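Local coordinates for protein Udp-n-acetylglucosamine pyrophosphorylase (Trypanosoma brucei, PDB 4BQH) that probably catalyses the formation of UDP-N-acetylglucosamine and diphosphate from UTP and N-acetylglucosamine 1-phosphate, at residues K154-R158 with L284-A289; E301-V305 with V410-D414; V306-R312 with I425-D431; V318-V322 with F352-N356; L456-W462 with I500-I504. All blocks are in the same frame, centred on the assembly; numbering follows the deposited sequence.

Interaction 1: residues K154-R158 with L284-A289; sequences KIRRR and LLANVA
Lys154 stretches across Val288 to set its ammonium group among the carbonyls of the 284-289 loop. NZ donates to Ala286 O at 2.8 Å, on a lone pair and in the carbonyl plane, and more weakly to Leu284 O at 3.2 Å. A water accepts from NZ and donates to Leu284 O, giving that carbonyl a second link to the lysine. Along the way Lys154 CD lies 3.8 Å from Val288 CG2, the two side chains at about a right angle, while Val288 CG1 meets Ile155 CG1 at 3.6 Å. The contact packs helix 147-166 against the loop that leaves strand 275-280 of the central mixed sheet in this GT-A-type enzyme; an inverse gamma turn there has Asn287 in its middle. One helical turn on from Lys154, Arg158 keeps CG close to Val288 O, then bends at chi2 (-68°), and NH2 reaches Asn287 OD1 at 2.8 Å. That oxygen is met on a lone pair but sits 22° out of the guanidinium plane. A second water takes the N-H of Arg158 NE and donates to Val288 O. Farther out, Tyr106 engages Arg158 NH1, while Glu433 binds Asn287 ND2, helping to fix the amide's rotation.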
# COMPACT_ATOMS: atom_id res chain seq x y z
N LYS A 154 -12.09 -8.05 -2.12
CA LYS A 154 -11.64 -7.65 -3.44
C LYS A 154 -10.75 -8.74 -4.06
O LYS A 154 -10.88 -9.06 -5.23
CB LYS A 154 -10.91 -6.30 -3.39
CG LYS A 154 -11.85 -5.12 -3.13
CD LYS A 154 -11.08 -3.82 -2.85
CE LYS A 154 -12.03 -2.62 -2.76
NZ LYS A 154 -11.26 -1.36 -2.42
N ILE A 155 -9.88 -9.34 -3.24
CA ILE A 155 -9.01 -10.40 -3.76
C ILE A 155 -9.88 -11.57 -4.21
O ILE A 155 -9.69 -12.11 -5.31
CB ILE A 155 -8.03 -10.89 -2.69
CG1 ILE A 155 -6.98 -9.79 -2.45
CG2 ILE A 155 -7.37 -12.23 -3.09
CD1 ILE A 155 -6.01 -10.09 -1.33
N ARG A 156 -10.81 -11.97 -3.35
CA ARG A 156 -11.71 -13.10 -3.71
C ARG A 156 -12.45 -12.85 -5.02
O ARG A 156 -12.60 -13.76 -5.86
CB ARG A 156 -12.69 -13.38 -2.57
CG ARG A 156 -12.03 -14.10 -1.39
CD ARG A 156 -12.85 -14.01 -0.13
NE ARG A 156 -14.12 -14.70 -0.34
CZ ARG A 156 -15.22 -14.48 0.37
NH1 ARG A 156 -15.20 -13.62 1.40
NH2 ARG A 156 -16.32 -15.13 0.06
N ARG A 157 -12.96 -11.64 -5.21
CA ARG A 157 -13.66 -11.31 -6.44
C ARG A 157 -12.75 -11.34 -7.69
O ARG A 157 -13.12 -11.91 -8.73
CB ARG A 157 -14.41 -9.98 -6.30
CG ARG A 157 -15.25 -9.63 -7.51
CD ARG A 157 -16.37 -10.63 -7.76
NE ARG A 157 -17.05 -10.19 -8.97
CZ ARG A 157 -17.53 -10.98 -9.91
NH1 ARG A 157 -17.42 -12.30 -9.82
NH2 ARG A 157 -18.13 -10.43 -10.95
N ARG A 158 -11.57 -10.74 -7.58
CA ARG A 158 -10.60 -10.76 -8.68
C ARG A 158 -10.21 -12.23 -9.03
O ARG A 158 -10.05 -12.59 -10.21
CB ARG A 158 -9.36 -9.92 -8.34
CG ARG A 158 -9.58 -8.39 -8.36
CD ARG A 158 -9.85 -7.80 -9.75
NE ARG A 158 -9.92 -6.34 -9.66
CZ ARG A 158 -10.38 -5.53 -10.61
NH1 ARG A 158 -10.83 -6.02 -11.75
NH2 ARG A 158 -10.35 -4.20 -10.44
N LEU A 284 -9.51 3.31 1.12
CA LEU A 284 -10.79 2.64 0.96
C LEU A 284 -11.06 2.28 -0.50
O LEU A 284 -11.80 1.31 -0.77
CB LEU A 284 -11.93 3.54 1.45
CG LEU A 284 -13.33 2.90 1.48
CD1 LEU A 284 -13.43 1.73 2.46
CD2 LEU A 284 -14.39 3.96 1.84
N LEU A 285 -10.51 3.06 -1.43
CA LEU A 285 -10.78 2.86 -2.84
C LEU A 285 -9.72 1.99 -3.56
O LEU A 285 -9.69 1.95 -4.79
CB LEU A 285 -10.89 4.20 -3.56
CG LEU A 285 -12.21 4.98 -3.48
CD1 LEU A 285 -12.92 4.96 -2.13
CD2 LEU A 285 -11.87 6.40 -3.92
N ALA A 286 -8.92 1.27 -2.80
CA ALA A 286 -7.76 0.57 -3.36
C ALA A 286 -8.20 -0.45 -4.42
O ALA A 286 -9.13 -1.24 -4.18
CB ALA A 286 -6.98 -0.13 -2.27
N ASN A 287 -7.58 -0.36 -5.60
CA ASN A 287 -7.91 -1.27 -6.67
C ASN A 287 -6.98 -2.47 -6.49
O ASN A 287 -5.89 -2.56 -7.07
CB ASN A 287 -7.75 -0.57 -8.01
CG ASN A 287 -8.31 -1.38 -9.15
OD1 ASN A 287 -8.67 -2.54 -8.98
ND2 ASN A 287 -8.39 -0.77 -10.32
N VAL A 288 -7.44 -3.41 -5.66
CA VAL A 288 -6.64 -4.53 -5.18
C VAL A 288 -6.53 -5.63 -6.25
O VAL A 288 -7.55 -6.07 -6.80
CB VAL A 288 -7.25 -5.12 -3.89
CG1 VAL A 288 -6.48 -6.33 -3.41
CG2 VAL A 288 -7.30 -4.04 -2.82
N ALA A 289 -5.30 -6.08 -6.52
CA ALA A 289 -5.02 -7.01 -7.63
C ALA A 289 -5.58 -6.49 -8.96
O ALA A 289 -6.31 -7.17 -9.66
CB ALA A 289 -5.52 -8.42 -7.30
O HOH W 1 -12.47 -1.17 0.25
O HOH W 2 -9.94 -4.93 -7.07

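Interaction 2: residues E301-V305 with V410-D414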
# COMPACT_ATOMS: atom_id res chain seq x y z
N GLU A 301 7.21 -4.81 -19.84
CA GLU A 301 8.39 -5.46 -19.24
C GLU A 301 8.97 -4.55 -18.14
O GLU A 301 10.18 -4.41 -18.00
CB GLU A 301 9.44 -5.82 -20.31
CG GLU A 301 8.90 -6.76 -21.39
CD GLU A 301 9.84 -6.86 -22.58
OE1 GLU A 301 10.81 -7.65 -22.49
OE2 GLU A 301 9.61 -6.16 -23.58
N ALA A 302 8.08 -3.97 -17.33
CA ALA A 302 8.47 -3.07 -16.25
C ALA A 302 8.85 -3.86 -15.00
O ALA A 302 8.27 -4.93 -14.72
CB ALA A 302 7.33 -2.11 -15.94
N HIS A 303 9.84 -3.35 -14.27
CA HIS A 303 10.18 -3.85 -12.94
C HIS A 303 9.50 -3.04 -11.85
O HIS A 303 9.28 -3.52 -10.74
CB HIS A 303 11.69 -3.87 -12.75
CG HIS A 303 12.36 -5.00 -13.49
ND1 HIS A 303 12.27 -6.30 -13.08
CD2 HIS A 303 13.15 -5.00 -14.65
CE1 HIS A 303 12.95 -7.09 -13.94
NE2 HIS A 303 13.51 -6.30 -14.90
N VAL A 304 9.17 -1.79 -12.16
CA VAL A 304 8.37 -0.93 -11.25
C VAL A 304 7.32 -0.20 -12.07
O VAL A 304 7.67 0.44 -13.07
CB VAL A 304 9.23 0.12 -10.52
CG1 VAL A 304 8.32 1.12 -9.76
CG2 VAL A 304 10.19 -0.56 -9.56
N VAL A 305 6.05 -0.27 -11.65
CA VAL A 305 5.02 0.62 -12.16
C VAL A 305 4.44 1.36 -10.97
O VAL A 305 4.14 0.74 -9.95
CB VAL A 305 3.87 -0.13 -12.88
CG1 VAL A 305 2.94 0.88 -13.53
CG2 VAL A 305 4.43 -1.05 -13.97
N VAL A 410 16.08 0.74 -10.44
CA VAL A 410 15.19 -0.14 -11.22
C VAL A 410 15.84 -0.76 -12.46
O VAL A 410 15.61 -1.93 -12.75
CB VAL A 410 13.89 0.59 -11.61
CG1 VAL A 410 14.18 1.75 -12.58
CG2 VAL A 410 12.87 -0.40 -12.18
N ASP A 411 16.67 -0.01 -13.17
CA ASP A 411 17.19 -0.58 -14.41
C ASP A 411 18.35 -1.55 -14.21
O ASP A 411 18.77 -2.24 -15.15
CB ASP A 411 17.52 0.53 -15.41
CG ASP A 411 16.26 1.20 -15.93
OD1 ASP A 411 15.31 0.47 -16.30
OD2 ASP A 411 16.20 2.44 -15.97
N GLU A 412 18.86 -1.61 -12.98
CA GLU A 412 19.89 -2.59 -12.65
C GLU A 412 19.36 -4.03 -12.68
O GLU A 412 20.14 -4.98 -12.64
CB GLU A 412 20.50 -2.27 -11.28
CG GLU A 412 21.16 -0.90 -11.31
CD GLU A 412 21.80 -0.53 -10.00
OE1 GLU A 412 21.85 -1.39 -9.10
OE2 GLU A 412 22.26 0.62 -9.87
N CYS A 413 18.04 -4.17 -12.78
CA CYS A 413 17.42 -5.49 -12.86
C CYS A 413 17.59 -6.14 -14.23
O CYS A 413 17.36 -7.34 -14.37
CB CYS A 413 15.92 -5.39 -12.56
SG CYS A 413 15.56 -4.86 -10.86
N ASP A 414 17.90 -5.34 -15.25
CA ASP A 414 18.04 -5.89 -16.61
C ASP A 414 19.50 -5.82 -17.08
O ASP A 414 20.19 -4.85 -16.82
CB ASP A 414 17.13 -5.16 -17.61
CG ASP A 414 15.64 -5.38 -17.32
OD1 ASP A 414 15.24 -6.52 -17.02
OD2 ASP A 414 14.89 -4.38 -17.40
O HOH W 3 12.62 -5.57 -18.30
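His303 lies against the 3-10 turn 410-413 and meets three of the residues in the 410-414 segment with different parts of its side chain. Its CB rests on Val410 CG2 at 3.7 Å, one face of the ring is taken by Cys413, and the NE2 corner points at Asp414. Cys413 CB stands over the centre of the imidazole, 3.4 Å from the centroid and only 9° off the ring normal, a CH-pi contact; Cys413 SG follows over the same face at 4.3 Å from the centroid. The polar bond is made at the ring edge: NE2 donates to Asp414 OD1 at 2.7 Å, with an N-H...O angle of 159° and the oxygen almost in the ring plane. The carboxylate is twisted against the imidazole, and the donor comes to OD1 from above the carboxylate plane. Its other oxygen, OD2, receives a water that also donates to Glu301 O, and this adds a second link between the two segments.

Val410 does the apolar work. Its CG2 stands anti to its backbone N, and from there it reaches both the CB of His303 and Val304 CG2, the latter at 3.8 Å. Beyond the pair, Ser363 engages His303 ND1, so both ring nitrogens are held and the ring's rotation is fixed. The result is a His-carboxylate hydrogen bond just past the Schellman motif that ends helix 291-300, joining the start of strand 304-309 in the mixed sheet to the loop ahead of strand 423-427.

Interaction 3: residues V306-R312 with I425-D431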
# COMPACT_ATOMS: atom_id res chain seq x y z
N VAL A 306 4.33 2.69 -11.09
CA VAL A 306 3.68 3.48 -10.04
C VAL A 306 2.35 4.03 -10.55
O VAL A 306 2.21 4.42 -11.74
CB VAL A 306 4.56 4.65 -9.53
CG1 VAL A 306 5.88 4.09 -8.96
CG2 VAL A 306 4.84 5.65 -10.64
N LYS A 307 1.37 4.04 -9.65
CA LYS A 307 0.15 4.77 -9.96
C LYS A 307 0.24 6.19 -9.43
O LYS A 307 0.72 6.42 -8.32
CB LYS A 307 -1.08 4.11 -9.32
CG LYS A 307 -1.63 2.99 -10.17
CD LYS A 307 -2.91 2.48 -9.50
CE LYS A 307 -3.53 1.39 -10.35
NZ LYS A 307 -4.61 0.68 -9.59
N THR A 308 -0.25 7.13 -10.22
CA THR A 308 -0.17 8.55 -9.87
C THR A 308 -1.49 9.19 -10.26
O THR A 308 -2.24 8.62 -11.05
CB THR A 308 0.96 9.26 -10.64
OG1 THR A 308 0.78 9.06 -12.05
CG2 THR A 308 2.31 8.65 -10.23
N CYS A 309 -1.77 10.37 -9.70
CA CYS A 309 -2.99 11.12 -10.04
C CYS A 309 -2.61 12.58 -10.36
O CYS A 309 -1.64 13.09 -9.80
CB CYS A 309 -3.94 11.12 -8.82
SG CYS A 309 -4.57 9.46 -8.46
N PRO A 310 -3.39 13.26 -11.22
CA PRO A 310 -3.19 14.70 -11.35
C PRO A 310 -3.32 15.40 -9.98
O PRO A 310 -4.11 14.98 -9.13
CB PRO A 310 -4.33 15.16 -12.28
CG PRO A 310 -4.92 13.91 -12.87
CD PRO A 310 -4.56 12.76 -11.98
N LYS A 311 -2.56 16.47 -9.75
CA LYS A 311 -2.72 17.25 -8.52
C LYS A 311 -4.08 17.94 -8.49
O LYS A 311 -4.61 18.31 -9.53
CB LYS A 311 -1.61 18.31 -8.36
CG LYS A 311 -0.21 17.70 -8.32
CD LYS A 311 0.68 18.33 -7.27
CE LYS A 311 0.63 19.84 -7.23
NZ LYS A 311 1.50 20.47 -6.20
N ARG A 312 -4.64 18.10 -7.29
CA ARG A 312 -5.92 18.79 -7.13
C ARG A 312 -5.83 20.29 -7.41
O ARG A 312 -6.80 20.93 -7.84
CB ARG A 312 -6.49 18.50 -5.73
CG ARG A 312 -7.33 17.24 -5.70
CD ARG A 312 -8.74 17.54 -6.19
NE ARG A 312 -9.28 16.44 -6.98
CZ ARG A 312 -10.06 15.49 -6.48
NH1 ARG A 312 -10.42 15.55 -5.20
NH2 ARG A 312 -10.48 14.50 -7.26
N ILE A 425 4.90 4.80 -15.36
CA ILE A 425 3.87 5.54 -14.62
C ILE A 425 2.52 5.20 -15.24
O ILE A 425 2.38 5.18 -16.48
CB ILE A 425 4.08 7.05 -14.78
CG1 ILE A 425 5.31 7.48 -13.95
CG2 ILE A 425 2.82 7.82 -14.35
CD1 ILE A 425 5.83 8.88 -14.26
N MET A 426 1.52 4.96 -14.38
CA MET A 426 0.13 4.82 -14.83
C MET A 426 -0.68 5.91 -14.10
O MET A 426 -0.84 5.86 -12.90
CB MET A 426 -0.41 3.41 -14.53
CG MET A 426 -1.81 3.16 -15.10
SD MET A 426 -2.23 1.40 -14.99
CE MET A 426 -2.64 1.26 -13.32
N GLN A 427 -1.11 6.91 -14.86
CA GLN A 427 -1.86 8.04 -14.29
C GLN A 427 -3.33 7.62 -14.26
O GLN A 427 -3.91 7.33 -15.29
CB GLN A 427 -1.66 9.30 -15.14
CG GLN A 427 -2.39 10.55 -14.61
CD GLN A 427 -1.49 11.49 -13.82
OE1 GLN A 427 -0.80 11.08 -12.88
NE2 GLN A 427 -1.51 12.78 -14.19
N VAL A 428 -3.92 7.60 -13.06
CA VAL A 428 -5.27 7.08 -12.84
C VAL A 428 -6.19 8.17 -12.28
O VAL A 428 -5.75 9.23 -11.87
CB VAL A 428 -5.29 5.83 -11.91
CG1 VAL A 428 -4.49 4.68 -12.52
CG2 VAL A 428 -4.78 6.15 -10.50
N ASP A 429 -7.48 7.85 -12.28
CA ASP A 429 -8.55 8.70 -11.83
C ASP A 429 -8.63 8.68 -10.30
O ASP A 429 -9.03 7.67 -9.72
CB ASP A 429 -9.84 8.13 -12.46
CG ASP A 429 -10.99 9.11 -12.49
OD1 ASP A 429 -11.19 9.81 -11.47
OD2 ASP A 429 -11.71 9.12 -13.54
N ARG A 430 -8.29 9.79 -9.64
CA ARG A 430 -8.15 9.82 -8.18
C ARG A 430 -9.44 9.36 -7.50
O ARG A 430 -9.42 8.59 -6.55
CB ARG A 430 -7.79 11.23 -7.69
CG ARG A 430 -7.60 11.31 -6.17
CD ARG A 430 -7.47 12.76 -5.70
NE ARG A 430 -6.31 13.43 -6.30
CZ ARG A 430 -5.31 13.99 -5.61
NH1 ARG A 430 -5.28 13.95 -4.28
NH2 ARG A 430 -4.32 14.58 -6.26
N ASP A 431 -10.56 9.83 -8.02
CA ASP A 431 -11.82 9.56 -7.38
C ASP A 431 -12.27 8.11 -7.53
O ASP A 431 -13.22 7.70 -6.86
CB ASP A 431 -12.87 10.56 -7.85
CG ASP A 431 -12.65 11.96 -7.27
OD1 ASP A 431 -11.60 12.24 -6.66
OD2 ASP A 431 -13.55 12.79 -7.41
O HOH W 4 -6.68 14.24 -9.07
O HOH W 5 -10.65 13.03 -4.10
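Strands 306-309 and 425-427 run parallel in register, Val306 beside Ile425, Lys307 beside Met426 and Thr308 beside Gln427, joined by Met426 N to Val306 O (2.8 Å), Thr308 N to Met426 O and Val428 N to Thr308 O. On the face carrying Val306 and Thr308, Val306 CG2 touches Ile425 CG1 at 3.8 Å. Thr308 OG1 donates to Gln427 OE1 at 2.7 Å; the bend of Gln427 at chi2 (99°) swings its amide back over the threonine. At the end of its strand, Cys309 puts SG on Arg430 CA at 3.6 Å. Arg430 then donates from NH2 to Pro310 O at 2.9 Å, with the oxygen in its guanidinium plane, and a water links NE to the same carbonyl. Arg312 and Arg430 lie obliquely against each other, each guanidinium having a methylene of the other over one face. Each has its own carboxylate: Arg312 NH2 makes a 2.6 Å salt bridge with Asp431 OD1, and Glu316 one with Arg430 NH1. Lys307 sends its ammonium to Glu433 and Asp290. In the mixed sheet, strand 304-309 also pairs with strands 355-357 and 359-363, and helix 291-300 packs on the face of Lys307 and Met426.

Interaction 4: residues V318-V322 with F352-N356; sequences VGVFV and FNCAN
Phe321 is the side chain to follow across to Cys354 and Asn356. Its CB lies 4.4 Å from Cys354 CB and 4.0 Å from Cys354 O. CG stands beside the backbone N (chi1 -83°), which sends the ring forward along the 352-356 segment, toward Asn356. CD1 then passes Cys354 O at 3.8 Å, the oxygen lying at the ring edge and in its plane. One atom further, CE1 sits against Asn356, 3.6 Å from OD1 and close to CB as well, with the amide plane nearly perpendicular to the ring. CZ, at the tip, stays within 3.9 Å of the same OD1. That oxygen has its polar partner in the N-H of Ser358; the ring packs beside it.

The backbones meet in a single beta bridge between Val320 and Ala355, the segments running 116° apart. It rests on two bonds, Phe321 N to Cys354 O at 3.0 Å and Asn356 N to Gly319 O at 2.9 Å. Through it the small antiparallel sheet of strands 320-324 and 327-331 joins the large mixed sheet at strand 355-357, where Ala355 is bonded to Cys309 of strand 304-309. A water widens the join, accepting from Cys354 N and donating to Phe321 O.

Away from the phenyl group, Val318 CG1 packs on Ala355 CB at 3.7 Å. At the far end Phe352 meets two valines: Val322 CG1 touches ring atom CE1, and Val320 CG2 lies near CB. Pro76 is another neighbour of Phe352, and Val306 and Thr308 touch the Phe321 ring.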
# COMPACT_ATOMS: atom_id res chain seq x y z
N VAL A 318 1.44 17.17 -1.72
CA VAL A 318 1.68 15.78 -2.08
C VAL A 318 3.00 15.71 -2.86
O VAL A 318 3.42 16.71 -3.44
CB VAL A 318 0.51 15.24 -2.93
CG1 VAL A 318 0.39 16.03 -4.23
CG2 VAL A 318 0.67 13.76 -3.24
N GLY A 319 3.67 14.57 -2.83
CA GLY A 319 4.91 14.44 -3.58
C GLY A 319 4.59 14.20 -5.04
O GLY A 319 3.52 13.69 -5.36
N VAL A 320 5.49 14.60 -5.94
CA VAL A 320 5.30 14.35 -7.39
C VAL A 320 6.47 13.58 -7.95
O VAL A 320 7.61 13.69 -7.46
CB VAL A 320 5.09 15.63 -8.23
CG1 VAL A 320 3.78 16.34 -7.79
CG2 VAL A 320 6.29 16.57 -8.09
N PHE A 321 6.17 12.74 -8.95
CA PHE A 321 7.24 11.97 -9.60
C PHE A 321 8.06 12.82 -10.54
O PHE A 321 7.52 13.65 -11.30
CB PHE A 321 6.70 10.75 -10.32
CG PHE A 321 6.49 9.58 -9.41
CD1 PHE A 321 5.30 9.45 -8.73
CD2 PHE A 321 7.51 8.66 -9.17
CE1 PHE A 321 5.10 8.40 -7.84
CE2 PHE A 321 7.32 7.58 -8.30
CZ PHE A 321 6.11 7.48 -7.62
N VAL A 322 9.37 12.61 -10.48
CA VAL A 322 10.33 13.33 -11.34
C VAL A 322 11.42 12.36 -11.79
O VAL A 322 11.62 11.32 -11.17
CB VAL A 322 11.00 14.51 -10.58
CG1 VAL A 322 9.96 15.42 -9.92
CG2 VAL A 322 11.97 14.00 -9.53
N PHE A 352 4.38 19.48 -13.51
CA PHE A 352 4.63 18.36 -12.58
C PHE A 352 3.29 17.92 -12.04
O PHE A 352 2.78 18.48 -11.08
CB PHE A 352 5.53 18.81 -11.44
CG PHE A 352 6.95 19.07 -11.85
CD1 PHE A 352 7.90 18.04 -11.81
CD2 PHE A 352 7.36 20.34 -12.25
CE1 PHE A 352 9.22 18.27 -12.17
CE2 PHE A 352 8.69 20.58 -12.62
CZ PHE A 352 9.61 19.55 -12.58
N ASN A 353 2.71 16.91 -12.69
CA ASN A 353 1.31 16.59 -12.46
C ASN A 353 1.07 15.10 -12.20
O ASN A 353 -0.04 14.60 -12.37
CB ASN A 353 0.48 17.05 -13.68
CG ASN A 353 -0.99 17.23 -13.35
OD1 ASN A 353 -1.35 17.63 -12.24
ND2 ASN A 353 -1.85 16.97 -14.34
N CYS A 354 2.11 14.39 -11.77
CA CYS A 354 1.93 12.96 -11.42
C CYS A 354 2.15 12.81 -9.92
O CYS A 354 3.27 12.57 -9.47
CB CYS A 354 2.90 12.06 -12.20
SG CYS A 354 2.59 12.08 -13.98
N ALA A 355 1.08 13.02 -9.16
CA ALA A 355 1.16 12.93 -7.69
C ALA A 355 1.24 11.49 -7.18
O ALA A 355 0.52 10.60 -7.65
CB ALA A 355 -0.02 13.66 -7.05
N ASN A 356 2.12 11.28 -6.20
CA ASN A 356 2.34 9.99 -5.60
C ASN A 356 1.18 9.57 -4.69
O ASN A 356 0.94 10.20 -3.67
CB ASN A 356 3.66 10.06 -4.79
CG ASN A 356 3.98 8.74 -4.12
OD1 ASN A 356 3.61 7.68 -4.62
ND2 ASN A 356 4.66 8.81 -2.99
O HOH W 6 2.64 12.24 -1.50
O HOH W 7 5.06 14.89 -11.98

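Interaction 5: residues L456-W462 with I500-I504; sequences LSQHTRW and IKAEI
The His459 imidazole has Ile504 over one face, with Ile504 CB 4.1 Å from the ring centroid in a CH-pi contact displaced toward the rim, while Glu503 CA and Ala502 O lie at its edge. The two side chains slide past each other in opposite directions, and Ile504 CD1 runs back to within 3.8 Å of His459 CB. From there it continues to the indole of Trp462, touching CE3 at 4.0 Å. One face of that indole is lined from within the helix by Gln458 O and His459 CD2.

Next to His459 on the helix, Thr460 carries the polar link. Its OG1, placed beside the backbone N (chi1 -58°), donates to Leu456 O at 2.7 Å and, using its oxygen as acceptor, takes the N-H of Ala502 at 2.9 Å. The hydroxyl thus bridges the helix to the strand. Leu456 O also receives the helical N-H of Thr460, so two donors grip it. Leu456 CD2 lies over the strand backbone, 3.4 Å from Ala502 O and 3.6 Å from Glu503 CB. At the edge of the contact a water joins Ser457 OG and Lys501 NZ.

The 456-462 part of helix 448-471 crosses strand 501-504 almost perpendicularly, at 98°, with 6.1 Å between the two axes. The strand pairs in parallel with 533-536, and helix 485-497 adds Met495 against Thr460 and Ile500. Glu503, directed away from the helix, is held by Gln142 and Gln143.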
# COMPACT_ATOMS: atom_id res chain seq x y z
N LEU A 456 -19.26 5.63 -2.74
CA LEU A 456 -20.64 5.68 -3.24
C LEU A 456 -20.75 6.33 -4.61
O LEU A 456 -21.46 5.85 -5.49
CB LEU A 456 -21.56 6.37 -2.23
CG LEU A 456 -21.65 5.75 -0.84
CD1 LEU A 456 -22.79 6.41 -0.07
CD2 LEU A 456 -21.85 4.24 -0.89
N SER A 457 -20.00 7.40 -4.84
CA SER A 457 -20.04 8.04 -6.14
C SER A 457 -19.58 7.14 -7.27
O SER A 457 -20.11 7.19 -8.39
CB SER A 457 -19.21 9.33 -6.14
OG SER A 457 -19.95 10.33 -5.47
N GLN A 458 -18.59 6.31 -6.97
CA GLN A 458 -18.07 5.37 -7.94
C GLN A 458 -19.10 4.26 -8.23
O GLN A 458 -19.35 3.94 -9.38
CB GLN A 458 -16.79 4.73 -7.41
CG GLN A 458 -16.18 3.82 -8.45
CD GLN A 458 -14.92 3.14 -7.97
OE1 GLN A 458 -14.77 2.80 -6.79
NE2 GLN A 458 -14.01 2.92 -8.89
N HIS A 459 -19.67 3.70 -7.17
CA HIS A 459 -20.67 2.62 -7.35
C HIS A 459 -21.90 3.11 -8.07
O HIS A 459 -22.51 2.38 -8.86
CB HIS A 459 -21.03 2.01 -6.01
CG HIS A 459 -19.87 1.30 -5.36
ND1 HIS A 459 -19.90 0.86 -4.10
CD2 HIS A 459 -18.57 1.05 -5.84
CE1 HIS A 459 -18.72 0.29 -3.81
NE2 HIS A 459 -17.91 0.43 -4.87
N THR A 460 -22.25 4.37 -7.82
CA THR A 460 -23.38 5.01 -8.49
C THR A 460 -23.13 5.10 -9.98
O THR A 460 -24.02 4.85 -10.77
CB THR A 460 -23.67 6.41 -7.91
OG1 THR A 460 -23.95 6.28 -6.51
CG2 THR A 460 -24.88 7.04 -8.59
N ARG A 461 -21.90 5.47 -10.37
CA ARG A 461 -21.57 5.48 -11.77
C ARG A 461 -21.68 4.08 -12.37
O ARG A 461 -22.17 3.93 -13.48
CB ARG A 461 -20.15 6.04 -12.01
CG ARG A 461 -20.07 7.55 -11.87
CD ARG A 461 -18.67 8.11 -12.18
NE ARG A 461 -17.60 7.62 -11.29
CZ ARG A 461 -17.22 8.21 -10.15
NH1 ARG A 461 -17.83 9.31 -9.74
NH2 ARG A 461 -16.23 7.70 -9.43
N TRP A 462 -21.24 3.05 -11.64
CA TRP A 462 -21.28 1.70 -12.20
C TRP A 462 -22.69 1.27 -12.45
O TRP A 462 -23.01 0.66 -13.49
CB TRP A 462 -20.66 0.68 -11.28
CG TRP A 462 -19.20 0.81 -11.04
CD1 TRP A 462 -18.27 1.58 -11.74
CD2 TRP A 462 -18.44 0.08 -10.05
NE1 TRP A 462 -17.01 1.41 -11.21
CE2 TRP A 462 -17.04 0.51 -10.21
CE3 TRP A 462 -18.75 -0.87 -9.08
CZ2 TRP A 462 -16.04 0.00 -9.41
CZ3 TRP A 462 -17.73 -1.35 -8.26
CH2 TRP A 462 -16.40 -0.91 -8.42
N ILE A 500 -30.15 9.34 -6.25
CA ILE A 500 -29.99 8.06 -5.55
C ILE A 500 -28.55 7.56 -5.75
O ILE A 500 -28.02 7.64 -6.85
CB ILE A 500 -30.96 6.99 -6.11
CG1 ILE A 500 -32.42 7.48 -6.10
CG2 ILE A 500 -30.80 5.65 -5.39
CD1 ILE A 500 -33.01 7.79 -4.75
N LYS A 501 -27.94 7.05 -4.69
CA LYS A 501 -26.60 6.48 -4.78
C LYS A 501 -26.65 4.97 -4.75
O LYS A 501 -27.69 4.41 -4.49
CB LYS A 501 -25.77 6.96 -3.59
CG LYS A 501 -25.69 8.48 -3.48
CD LYS A 501 -25.15 9.15 -4.72
CE LYS A 501 -25.26 10.66 -4.53
NZ LYS A 501 -25.12 11.41 -5.82
N ALA A 502 -25.52 4.32 -5.00
CA ALA A 502 -25.43 2.88 -4.81
C ALA A 502 -24.23 2.54 -3.93
O ALA A 502 -23.22 3.27 -3.90
CB ALA A 502 -25.32 2.19 -6.17
N GLU A 503 -24.35 1.45 -3.19
CA GLU A 503 -23.25 0.88 -2.43
C GLU A 503 -23.19 -0.59 -2.83
O GLU A 503 -24.17 -1.32 -2.69
CB GLU A 503 -23.51 0.99 -0.93
CG GLU A 503 -22.45 0.30 -0.09
CD GLU A 503 -22.75 0.27 1.40
OE1 GLU A 503 -23.61 1.06 1.87
OE2 GLU A 503 -22.12 -0.56 2.10
N ILE A 504 -22.04 -1.01 -3.36
CA ILE A 504 -21.94 -2.36 -3.96
C ILE A 504 -20.83 -3.13 -3.27
O ILE A 504 -19.67 -2.68 -3.23
CB ILE A 504 -21.68 -2.27 -5.47
CG1 ILE A 504 -22.81 -1.48 -6.17
CG2 ILE A 504 -21.52 -3.68 -6.09
CD1 ILE A 504 -22.51 -1.07 -7.60
O HOH W 8 -22.64 10.64 -6.77

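From the N terminus, interaction 1 closes first, bringing helix 147-166 to the loop after strand 275-280. Strand 304-309 then serves two contacts: interaction 2 uses its start and interaction 3 its remainder, and because their second segments lie in the same order, the two loops cross. Interaction 4 closes a much shorter loop within both, tying the small antiparallel sheet to the mixed one; it touches interaction 3 directly, with Cys309 O 2.8 Å from Ala355 N. Interaction 5 comes last, in series, joining helix 448-471 to strand 501-504. Interactions 1 and 3 also meet, where Leu285 packs on Asp431, whereas interactions 2 and 5 lie about 37 Å apart between centres.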